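Local atomic coordinates of pyruvate kinase 1 (Trypanosoma brucei brucei, PDB entry 4KCU), a protein that catalyses, as a pyruvate kinase, the transfer of a phosphate group from phosphoenolpyruvate to ADP, giving pyruvate and ATP at the end of glycolysis. Residues A211-T216 with K239-Q244; V261-L266 with V277-I282; N257-A262 with K291-A296. All coordinates share one frame; numbering follows the deposited sequence.

Interaction 1: residues A211-T216 with K239-Q244; sequences ASFIRT and KIENHQ. With MG (magnesium ion), chain C; MLT (D-malate), chain E.
E241 is engaged with F213 along its whole length. Its CB lies 3.7 Å from F213 CD1, and CG passes the F213 backbone N. A bend at chi2 (-148°) then lays the carboxylate on the F213 ring, the two planes only 23° apart, with OE2 standing over the middle of the ring, 3.4 Å above its plane. OE2 also accepts the backbone N-H of F213 (N to OE2 2.9 Å) through its anti lone pair, which fixes the rotation of the group and leaves OE1 to bind the magnesium ion at 2.1 Å. Both segments leave the C-terminal ends of neighbouring strands in the TIM barrel, the end where active sites of this fold lie. Strand pairing finishes with K239 N donating to A211 O; a type II turn from A211 to I214 then swings F213 N round to the carboxylate. K239 NZ donates to S212 OG (2.9 Å) and is salt-bridged to D84, while S212 OG is also bonded to T85 O. A water accepts the N-H of E241 and lies 2.7 Å from I214 O, to which it can donate. Farther along, R215 NH2 meets Q244 OE1 at 2.9 Å, guanidinium and amide nearly perpendicular.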
loop_
_atom_site.group_PDB
_atom_site.type_symbol
_atom_site.label_atom_id
_atom_site.label_comp_id
_atom_site.label_asym_id
_atom_site.label_seq_id
_atom_site.Cartn_x
_atom_site.Cartn_y
_atom_site.Cartn_z
ATOM N N ALA A 211 10.287 -21.838 31.582
ATOM C CA ALA A 211 9.815 -23.220 31.777
ATOM C C ALA A 211 10.286 -24.135 30.622
ATOM O O ALA A 211 9.908 -23.944 29.482
ATOM C CB ALA A 211 8.291 -23.242 31.891
ATOM N N SER A 212 11.150 -25.091 30.908
ATOM C CA SER A 212 11.678 -25.916 29.832
ATOM C C SER A 212 10.631 -26.858 29.170
ATOM O O SER A 212 9.705 -27.367 29.844
ATOM C CB SER A 212 12.894 -26.679 30.293
ATOM O OG SER A 212 13.914 -25.787 30.700
ATOM N N PHE A 213 10.800 -27.089 27.857
ATOM C CA PHE A 213 10.031 -28.119 27.106
ATOM C C PHE A 213 8.523 -28.020 27.224
ATOM O O PHE A 213 7.812 -29.023 27.039
ATOM C CB PHE A 213 10.485 -29.553 27.443
ATOM C CG PHE A 213 11.947 -29.809 27.174
ATOM C CD1 PHE A 213 12.392 -30.128 25.891
ATOM C CD2 PHE A 213 12.897 -29.683 28.209
ATOM C CE1 PHE A 213 13.749 -30.311 25.633
ATOM C CE2 PHE A 213 14.257 -29.855 27.951
ATOM C CZ PHE A 213 14.680 -30.158 26.657
ATOM N N ILE A 214 8.006 -26.814 27.426
ATOM C CA ILE A 214 6.566 -26.652 27.391
ATOM C C ILE A 214 5.955 -27.236 26.095
ATOM O O ILE A 214 6.289 -26.813 24.990
ATOM C CB ILE A 214 6.171 -25.186 27.525
ATOM C CG1 ILE A 214 6.458 -24.666 28.965
ATOM C CG2 ILE A 214 4.719 -25.020 27.121
ATOM C CD1 ILE A 214 5.880 -25.540 30.092
ATOM N N ARG A 215 4.994 -28.137 26.239
ATOM C CA ARG A 215 4.380 -28.778 25.076
ATOM C C ARG A 215 2.915 -28.366 24.866
ATOM O O ARG A 215 2.378 -28.506 23.758
ATOM C CB ARG A 215 4.496 -30.307 25.168
ATOM C CG ARG A 215 5.920 -30.814 25.348
ATOM C CD ARG A 215 6.050 -32.307 25.057
ATOM N NE ARG A 215 5.670 -33.110 26.205
ATOM C CZ ARG A 215 4.970 -34.244 26.136
ATOM N NH1 ARG A 215 4.660 -34.902 27.250
ATOM N NH2 ARG A 215 4.572 -34.720 24.962
ATOM N N THR A 216 2.256 -27.907 25.924
ATOM C CA THR A 216 0.797 -27.633 25.871
ATOM C C THR A 216 0.463 -26.451 26.784
ATOM O O THR A 216 1.200 -26.171 27.731
ATOM C CB THR A 216 -0.047 -28.836 26.369
ATOM O OG1 THR A 216 0.315 -29.133 27.734
ATOM C CG2 THR A 216 0.166 -30.084 25.481
ATOM N N LYS A 239 9.447 -22.045 27.156
ATOM C CA LYS A 239 10.475 -22.328 26.176
ATOM C C LYS A 239 9.925 -23.304 25.149
ATOM O O LYS A 239 9.394 -24.347 25.517
ATOM C CB LYS A 239 11.701 -22.905 26.850
ATOM C CG LYS A 239 12.285 -21.980 27.897
ATOM C CD LYS A 239 13.213 -22.723 28.845
ATOM C CE LYS A 239 14.517 -23.125 28.149
ATOM N NZ LYS A 239 15.358 -23.939 29.076
ATOM N N ILE A 240 9.927 -22.897 23.875
ATOM C CA ILE A 240 9.528 -23.774 22.790
ATOM C C ILE A 240 10.749 -24.486 22.276
ATOM O O ILE A 240 11.680 -23.844 21.768
ATOM C CB ILE A 240 8.896 -22.982 21.641
ATOM C CG1 ILE A 240 7.722 -22.148 22.171
ATOM C CG2 ILE A 240 8.488 -23.920 20.507
ATOM C CD1 ILE A 240 6.598 -22.996 22.752
ATOM N N GLU A 241 10.749 -25.807 22.444
ATOM C CA GLU A 241 11.954 -26.637 22.385
ATOM C C GLU A 241 11.680 -27.918 21.601
ATOM O O GLU A 241 12.573 -28.715 21.414
ATOM C CB GLU A 241 12.426 -27.082 23.796
ATOM C CG GLU A 241 12.672 -25.988 24.791
ATOM C CD GLU A 241 13.765 -26.334 25.765
ATOM O OE1 GLU A 241 14.934 -26.401 25.344
ATOM O OE2 GLU A 241 13.465 -26.509 26.961
ATOM N N ASN A 242 10.441 -28.186 21.265
ATOM C CA ASN A 242 10.174 -29.387 20.458
ATOM C C ASN A 242 9.033 -29.215 19.479
ATOM O O ASN A 242 8.364 -28.169 19.449
ATOM C CB ASN A 242 9.933 -30.608 21.357
ATOM C CG ASN A 242 8.910 -30.334 22.399
ATOM O OD1 ASN A 242 7.926 -29.668 22.120
ATOM N ND2 ASN A 242 9.217 -30.668 23.636
ATOM N N HIS A 243 8.814 -30.264 18.698
ATOM C CA HIS A 243 7.817 -30.316 17.638
ATOM C C HIS A 243 6.444 -29.910 18.135
ATOM O O HIS A 243 5.761 -29.070 17.525
ATOM C CB HIS A 243 7.807 -31.738 17.094
ATOM C CG HIS A 243 6.675 -32.030 16.173
ATOM N ND1 HIS A 243 6.712 -31.716 14.857
ATOM C CD2 HIS A 243 5.462 -32.692 16.391
ATOM C CE1 HIS A 243 5.568 -32.124 14.271
ATOM N NE2 HIS A 243 4.802 -32.714 15.212
ATOM N N GLN A 244 6.069 -30.436 19.291
ATOM C CA GLN A 244 4.745 -30.251 19.838
ATOM C C GLN A 244 4.544 -28.818 20.395
ATOM O O GLN A 244 3.482 -28.185 20.192
ATOM C CB GLN A 244 4.510 -31.297 20.922
ATOM C CG GLN A 244 3.067 -31.567 21.234
ATOM C CD GLN A 244 2.910 -32.680 22.271
ATOM O OE1 GLN A 244 3.799 -33.522 22.437
ATOM N NE2 GLN A 244 1.794 -32.670 22.985
HETATM MG MG MG C . 16.842 -26.372 26.105
HETATM C C1 MLT E . 17.769 -24.421 24.505
HETATM O O1 MLT E . 17.587 -25.647 24.247
HETATM O O2 MLT E . 17.992 -23.524 23.653
HETATM C C2 MLT E . 17.981 -24.061 26.001
HETATM O O3 MLT E . 16.824 -24.210 26.776
HETATM C C3 MLT E . 18.651 -22.706 26.236
HETATM C C4 MLT E . 20.145 -23.039 26.422
HETATM O O4 MLT E . 20.511 -24.203 26.110
HETATM O O5 MLT E . 20.878 -22.152 26.886
HETATM O O HOH W 1 8.662 -27.088 23.738
HETATM O O HOH W 2 18.569 -26.764 26.959
HETATM O O HOH W 3 15.589 -26.914 27.850
#

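Interaction 2: residues V261-L266 with V277-I282. With MG (magnesium ion), chain C; MLT (D-malate), chain E.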
loop_
_atom_site.group_PDB
_atom_site.type_symbol
_atom_site.label_atom_id
_atom_site.label_comp_id
_atom_site.label_asym_id
_atom_site.label_seq_id
_atom_site.Cartn_x
_atom_site.Cartn_y
_atom_site.Cartn_z
ATOM N N VAL A 261 12.266 -18.765 22.241
ATOM C CA VAL A 261 12.571 -19.687 21.156
ATOM C C VAL A 261 13.871 -20.361 21.522
ATOM O O VAL A 261 14.932 -19.735 21.451
ATOM C CB VAL A 261 12.745 -18.950 19.820
ATOM C CG1 VAL A 261 12.918 -19.951 18.665
ATOM C CG2 VAL A 261 11.551 -18.056 19.588
ATOM N N ALA A 262 13.757 -21.562 22.091
ATOM C CA ALA A 262 14.896 -22.262 22.692
ATOM C C ALA A 262 15.610 -23.049 21.604
ATOM O O ALA A 262 15.381 -24.267 21.449
ATOM C CB ALA A 262 14.409 -23.217 23.789
ATOM N N ARG A 263 16.436 -22.352 20.822
ATOM C CA ARG A 263 16.893 -22.899 19.579
ATOM C C ARG A 263 17.796 -24.128 19.759
ATOM O O ARG A 263 17.827 -24.993 18.884
ATOM C CB ARG A 263 17.544 -21.842 18.710
ATOM C CG ARG A 263 16.556 -20.753 18.272
ATOM C CD ARG A 263 17.192 -19.731 17.333
ATOM N NE ARG A 263 18.530 -19.365 17.778
ATOM C CZ ARG A 263 19.337 -18.571 17.104
ATOM N NH1 ARG A 263 18.920 -18.025 15.992
ATOM N NH2 ARG A 263 20.571 -18.325 17.542
ATOM N N GLY A 264 18.437 -24.248 20.931
ATOM C CA GLY A 264 19.312 -25.402 21.242
ATOM C C GLY A 264 18.595 -26.751 21.109
ATOM O O GLY A 264 18.856 -27.511 20.153
ATOM N N ASP A 265 17.680 -27.055 22.038
ATOM C CA ASP A 265 16.882 -28.281 21.918
ATOM C C ASP A 265 16.003 -28.302 20.664
ATOM O O ASP A 265 15.865 -29.334 19.990
ATOM C CB ASP A 265 16.047 -28.541 23.181
ATOM C CG ASP A 265 16.898 -29.074 24.337
ATOM O OD1 ASP A 265 17.160 -28.292 25.300
ATOM O OD2 ASP A 265 17.359 -30.253 24.252
ATOM N N LEU A 266 15.440 -27.158 20.315
ATOM C CA LEU A 266 14.574 -27.130 19.138
ATOM C C LEU A 266 15.277 -27.665 17.878
ATOM O O LEU A 266 14.685 -28.421 17.095
ATOM C CB LEU A 266 14.001 -25.738 18.914
ATOM C CG LEU A 266 12.958 -25.676 17.813
ATOM C CD1 LEU A 266 11.748 -26.537 18.208
ATOM C CD2 LEU A 266 12.558 -24.226 17.529
ATOM N N VAL A 277 12.483 -20.968 10.204
ATOM C CA VAL A 277 11.063 -20.758 9.957
ATOM C C VAL A 277 10.241 -20.659 11.258
ATOM O O VAL A 277 9.447 -19.741 11.412
ATOM C CB VAL A 277 10.470 -21.825 9.012
ATOM C CG1 VAL A 277 9.002 -21.529 8.743
ATOM C CG2 VAL A 277 11.238 -21.852 7.699
ATOM N N ALA A 278 10.445 -21.588 12.196
ATOM C CA ALA A 278 9.837 -21.480 13.546
ATOM C C ALA A 278 10.136 -20.148 14.278
ATOM O O ALA A 278 9.258 -19.552 14.870
ATOM C CB ALA A 278 10.273 -22.644 14.403
ATOM N N GLN A 279 11.389 -19.718 14.268
ATOM C CA GLN A 279 11.762 -18.464 14.897
ATOM C C GLN A 279 10.883 -17.317 14.381
ATOM O O GLN A 279 10.250 -16.601 15.149
ATOM C CB GLN A 279 13.254 -18.165 14.639
ATOM C CG GLN A 279 13.779 -17.010 15.460
ATOM C CD GLN A 279 15.261 -16.725 15.232
ATOM O OE1 GLN A 279 16.093 -17.636 15.244
ATOM N NE2 GLN A 279 15.594 -15.451 15.037
ATOM N N MET A 280 10.873 -17.145 13.074
ATOM C CA MET A 280 10.130 -16.063 12.427
ATOM C C MET A 280 8.679 -16.146 12.813
ATOM O O MET A 280 8.056 -15.153 13.156
ATOM C CB MET A 280 10.237 -16.198 10.929
ATOM C CG MET A 280 11.555 -15.694 10.360
ATOM S SD MET A 280 11.703 -16.168 8.618
ATOM C CE MET A 280 11.070 -14.673 7.857
ATOM N N CYS A 281 8.141 -17.350 12.744
ATOM C CA CYS A 281 6.753 -17.559 12.992
ATOM C C CYS A 281 6.423 -17.245 14.470
ATOM O O CYS A 281 5.539 -16.459 14.754
ATOM C CB CYS A 281 6.383 -18.990 12.636
ATOM S SG CYS A 281 4.698 -19.407 13.055
ATOM N N ILE A 282 7.234 -17.739 15.393
ATOM C CA ILE A 282 6.934 -17.590 16.798
ATOM C C ILE A 282 7.092 -16.133 17.289
ATOM O O ILE A 282 6.222 -15.606 18.023
ATOM C CB ILE A 282 7.812 -18.504 17.621
ATOM C CG1 ILE A 282 7.363 -19.960 17.445
ATOM C CG2 ILE A 282 7.788 -18.092 19.088
ATOM C CD1 ILE A 282 8.449 -20.954 17.811
HETATM MG MG MG C . 16.842 -26.372 26.105
HETATM C C1 MLT E . 17.769 -24.421 24.505
HETATM O O1 MLT E . 17.587 -25.647 24.247
HETATM O O2 MLT E . 17.992 -23.524 23.653
HETATM C C2 MLT E . 17.981 -24.061 26.001
HETATM O O3 MLT E . 16.824 -24.210 26.776
HETATM C C3 MLT E . 18.651 -22.706 26.236
HETATM C C4 MLT E . 20.145 -23.039 26.422
HETATM O O4 MLT E . 20.511 -24.203 26.110
HETATM O O5 MLT E . 20.878 -22.152 26.886
HETATM O O HOH W 2 18.569 -26.764 26.959
HETATM O O HOH W 3 15.589 -26.914 27.850
#
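V261 and I282 meet methyl to methyl, CG2 to CG2 at 3.8 Å. V261 holds this methyl beside its backbone N, whereas I282 turns its own CG2 anti to the backbone N, and the two branches touch midway along helix 275-289. The second V261 methyl, CG1, lies over the helix backbone 4.2 Å from Q279 CA. A looser apolar touch, L266 CD2 to A278 CB at 4.2 Å, extends the buried packing into helix 263-269.

One polar bond joins the segments. Q279, extended beyond CG, brings OE1 to the edge of the R263 guanidinium, where NH1 donates to it over 3.0 Å at 152°. The guanidinium and amide planes are inclined by 56°, and OE1 stands a little out of the guanidinium plane. The remaining nitrogens of R263 have partners too: NH2 forms a salt bridge with D316 and reaches T297 O, and NE donates to A296 O, so this buried charge is probably compensated, and the group is held from several directions.

The ligand is held by backbone N-H groups at the start of helix 263-269: G264 N donates to D-malate O2 (2.9 Å) and D265 N to O1 (2.6 Å, 167°), an N-terminal position whose dipole would probably suit a carboxylate. D265 OD1 binds the magnesium ion at 2.1 Å, a metal it shares with E241.

R311 of the second subunit bonds to the carbonyl oxygens of R263 and G264, bringing the subunit interface close to the ligand site. Within the chain, helix 275-289 is one of the helices of the TIM barrel and packs on the outside of its strand 258-262, with I282 reaching also to I240 on strand 235-240 and Q279 to C295 on strand 293-296.

Interaction 3: residues N257-A262 with K291-A296. With MLT (D-malate), chain E.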
loop_
_atom_site.group_PDB
_atom_site.type_symbol
_atom_site.label_atom_id
_atom_site.label_comp_id
_atom_site.label_asym_id
_atom_site.label_seq_id
_atom_site.Cartn_x
_atom_site.Cartn_y
_atom_site.Cartn_z
ATOM N N ASN A 257 3.178 -15.755 29.916
ATOM C CA ASN A 257 3.464 -14.314 29.915
ATOM C C ASN A 257 4.383 -13.929 28.818
ATOM O O ASN A 257 4.409 -12.770 28.431
ATOM C CB ASN A 257 4.011 -13.865 31.263
ATOM C CG ASN A 257 3.126 -14.310 32.414
ATOM O OD1 ASN A 257 3.314 -15.389 32.973
ATOM N ND2 ASN A 257 2.076 -13.572 32.650
ATOM N N GLY A 258 5.029 -14.933 28.208
ATOM C CA GLY A 258 5.978 -14.697 27.123
ATOM C C GLY A 258 6.556 -16.021 26.639
ATOM O O GLY A 258 6.177 -17.074 27.112
ATOM N N ILE A 259 7.510 -15.955 25.723
ATOM C CA ILE A 259 8.002 -17.141 25.061
ATOM C C ILE A 259 9.526 -17.014 24.872
ATOM O O ILE A 259 10.056 -15.920 24.541
ATOM C CB ILE A 259 7.364 -17.288 23.659
ATOM C CG1 ILE A 259 5.857 -17.561 23.751
ATOM C CG2 ILE A 259 8.080 -18.355 22.840
ATOM C CD1 ILE A 259 5.485 -18.880 24.454
ATOM N N MET A 260 10.211 -18.150 24.965
ATOM C CA MET A 260 11.588 -18.235 24.514
ATOM C C MET A 260 11.673 -19.203 23.350
ATOM O O MET A 260 11.189 -20.320 23.442
ATOM C CB MET A 260 12.485 -18.727 25.633
ATOM C CG MET A 260 13.951 -18.731 25.246
ATOM S SD MET A 260 14.978 -19.751 26.303
ATOM C CE MET A 260 14.894 -18.816 27.846
ATOM N N VAL A 261 12.266 -18.765 22.241
ATOM C CA VAL A 261 12.571 -19.687 21.156
ATOM C C VAL A 261 13.871 -20.361 21.522
ATOM O O VAL A 261 14.932 -19.735 21.451
ATOM C CB VAL A 261 12.745 -18.950 19.820
ATOM C CG1 VAL A 261 12.918 -19.951 18.665
ATOM C CG2 VAL A 261 11.551 -18.056 19.588
ATOM N N ALA A 262 13.757 -21.562 22.091
ATOM C CA ALA A 262 14.896 -22.262 22.692
ATOM C C ALA A 262 15.610 -23.049 21.604
ATOM O O ALA A 262 15.381 -24.267 21.449
ATOM C CB ALA A 262 14.409 -23.217 23.789
ATOM N N LYS A 291 3.340 -9.920 23.585
ATOM C CA LYS A 291 3.962 -10.654 24.651
ATOM C C LYS A 291 5.443 -10.781 24.391
ATOM O O LYS A 291 5.861 -10.944 23.249
ATOM C CB LYS A 291 3.330 -12.021 24.812
ATOM C CG LYS A 291 2.046 -11.961 25.636
ATOM C CD LYS A 291 1.358 -13.321 25.760
ATOM C CE LYS A 291 0.199 -13.253 26.733
ATOM N NZ LYS A 291 -0.594 -14.515 26.827
ATOM N N PRO A 292 6.255 -10.623 25.444
ATOM C CA PRO A 292 7.710 -10.641 25.249
ATOM C C PRO A 292 8.186 -11.983 24.649
ATOM O O PRO A 292 7.636 -13.067 24.968
ATOM C CB PRO A 292 8.279 -10.461 26.672
ATOM C CG PRO A 292 7.087 -10.423 27.609
ATOM C CD PRO A 292 5.855 -10.165 26.790
ATOM N N VAL A 293 9.198 -11.913 23.788
ATOM C CA VAL A 293 9.781 -13.104 23.232
ATOM C C VAL A 293 11.306 -12.995 23.195
ATOM O O VAL A 293 11.878 -11.925 22.888
ATOM C CB VAL A 293 9.215 -13.409 21.827
ATOM C CG1 VAL A 293 9.475 -12.240 20.882
ATOM C CG2 VAL A 293 9.799 -14.720 21.284
ATOM N N ILE A 294 11.954 -14.065 23.641
ATOM C CA ILE A 294 13.404 -14.113 23.743
ATOM C C ILE A 294 13.934 -15.086 22.719
ATOM O O ILE A 294 13.474 -16.243 22.647
ATOM C CB ILE A 294 13.835 -14.621 25.115
ATOM C CG1 ILE A 294 13.193 -13.780 26.204
ATOM C CG2 ILE A 294 15.336 -14.589 25.258
ATOM C CD1 ILE A 294 13.257 -14.455 27.552
ATOM N N CYS A 295 14.896 -14.625 21.923
ATOM C CA CYS A 295 15.606 -15.498 21.042
ATOM C C CYS A 295 16.893 -16.017 21.697
ATOM O O CYS A 295 17.672 -15.243 22.246
ATOM C CB CYS A 295 15.928 -14.786 19.754
ATOM S SG CYS A 295 16.649 -15.924 18.587
ATOM N N ALA A 296 17.063 -17.331 21.739
ATOM C CA ALA A 296 18.126 -17.907 22.558
ATOM C C ALA A 296 19.034 -18.851 21.769
ATOM O O ALA A 296 18.581 -19.527 20.837
ATOM C CB ALA A 296 17.535 -18.626 23.774
HETATM C C1 MLT E . 17.769 -24.421 24.505
HETATM O O1 MLT E . 17.587 -25.647 24.247
HETATM O O2 MLT E . 17.992 -23.524 23.653
HETATM C C2 MLT E . 17.981 -24.061 26.001
HETATM O O3 MLT E . 16.824 -24.210 26.776
HETATM C C3 MLT E . 18.651 -22.706 26.236
HETATM C C4 MLT E . 20.145 -23.039 26.422
HETATM O O4 MLT E . 20.511 -24.203 26.110
HETATM O O5 MLT E . 20.878 -22.152 26.886
#
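M260 holds CG anti to its backbone N (chi1 -176°), which carries the chain across to the neighbouring strand: CG comes to 4.1 Å from I294 CB, and SD lies 3.8 Å from A296 CB before a turn at chi3 (-68°) leads the terminal methyl onward. On the other face, V293 directs CG2 away from its own N, placing that methyl alongside V261 CG2 at 4.1 Å, the two side chains pointing the same way.

Beneath these contacts runs a regular parallel ladder, with strand axes 4.6 Å apart and inclined by 14°. I259 bonds through both its polar backbone atoms, N to P292 O at 3.0 Å and O to I294 N at 2.8 Å; V261 N then donates to I294 O at 2.8 Å, and A296 N donates to V261 O at 3.2 Å. The CA-H groups of V293 and M260 point at I259 O and I294 O and supplement the ladder. At its N-terminal end, N257 O lies beside the P292 ring and the K291 chain; the polar tips turn elsewhere, N257 OD1 to I236 N and K291 NZ to the carbonyl oxygens of I253 and S256.

The alternation of faces divides the side chains by environment. M260, I294 and A296 look into the barrel, where they join F210 and M329, while I259, V261 and C295 meet helix 275-289 outside. Such neighbouring parallel strands, the sixth and seventh of eight, are the staves of a TIM barrel, and their C-terminal ends open beside the bound D-malate, as expected for an active site of this fold.

Followed from the N terminus, the chain first closes the loop of interaction 1: strand 208-211 leads through helix 217-227 to strand 235-240, and the contact joins the ends of these two adjacent staves. Interactions 2 and 3 come later and both start from strand 258-262. Interaction 2 closes the shorter loop, on helix 275-289, and nests inside interaction 3, which closes a right-handed beta-alpha-beta unit on strand 293-296; none of the three cross. Backbone bonds between I240 and strand 258-262 join interaction 1 to the other two, and interactions 1 and 2 converge on one magnesium ion at the mouth of the barrel.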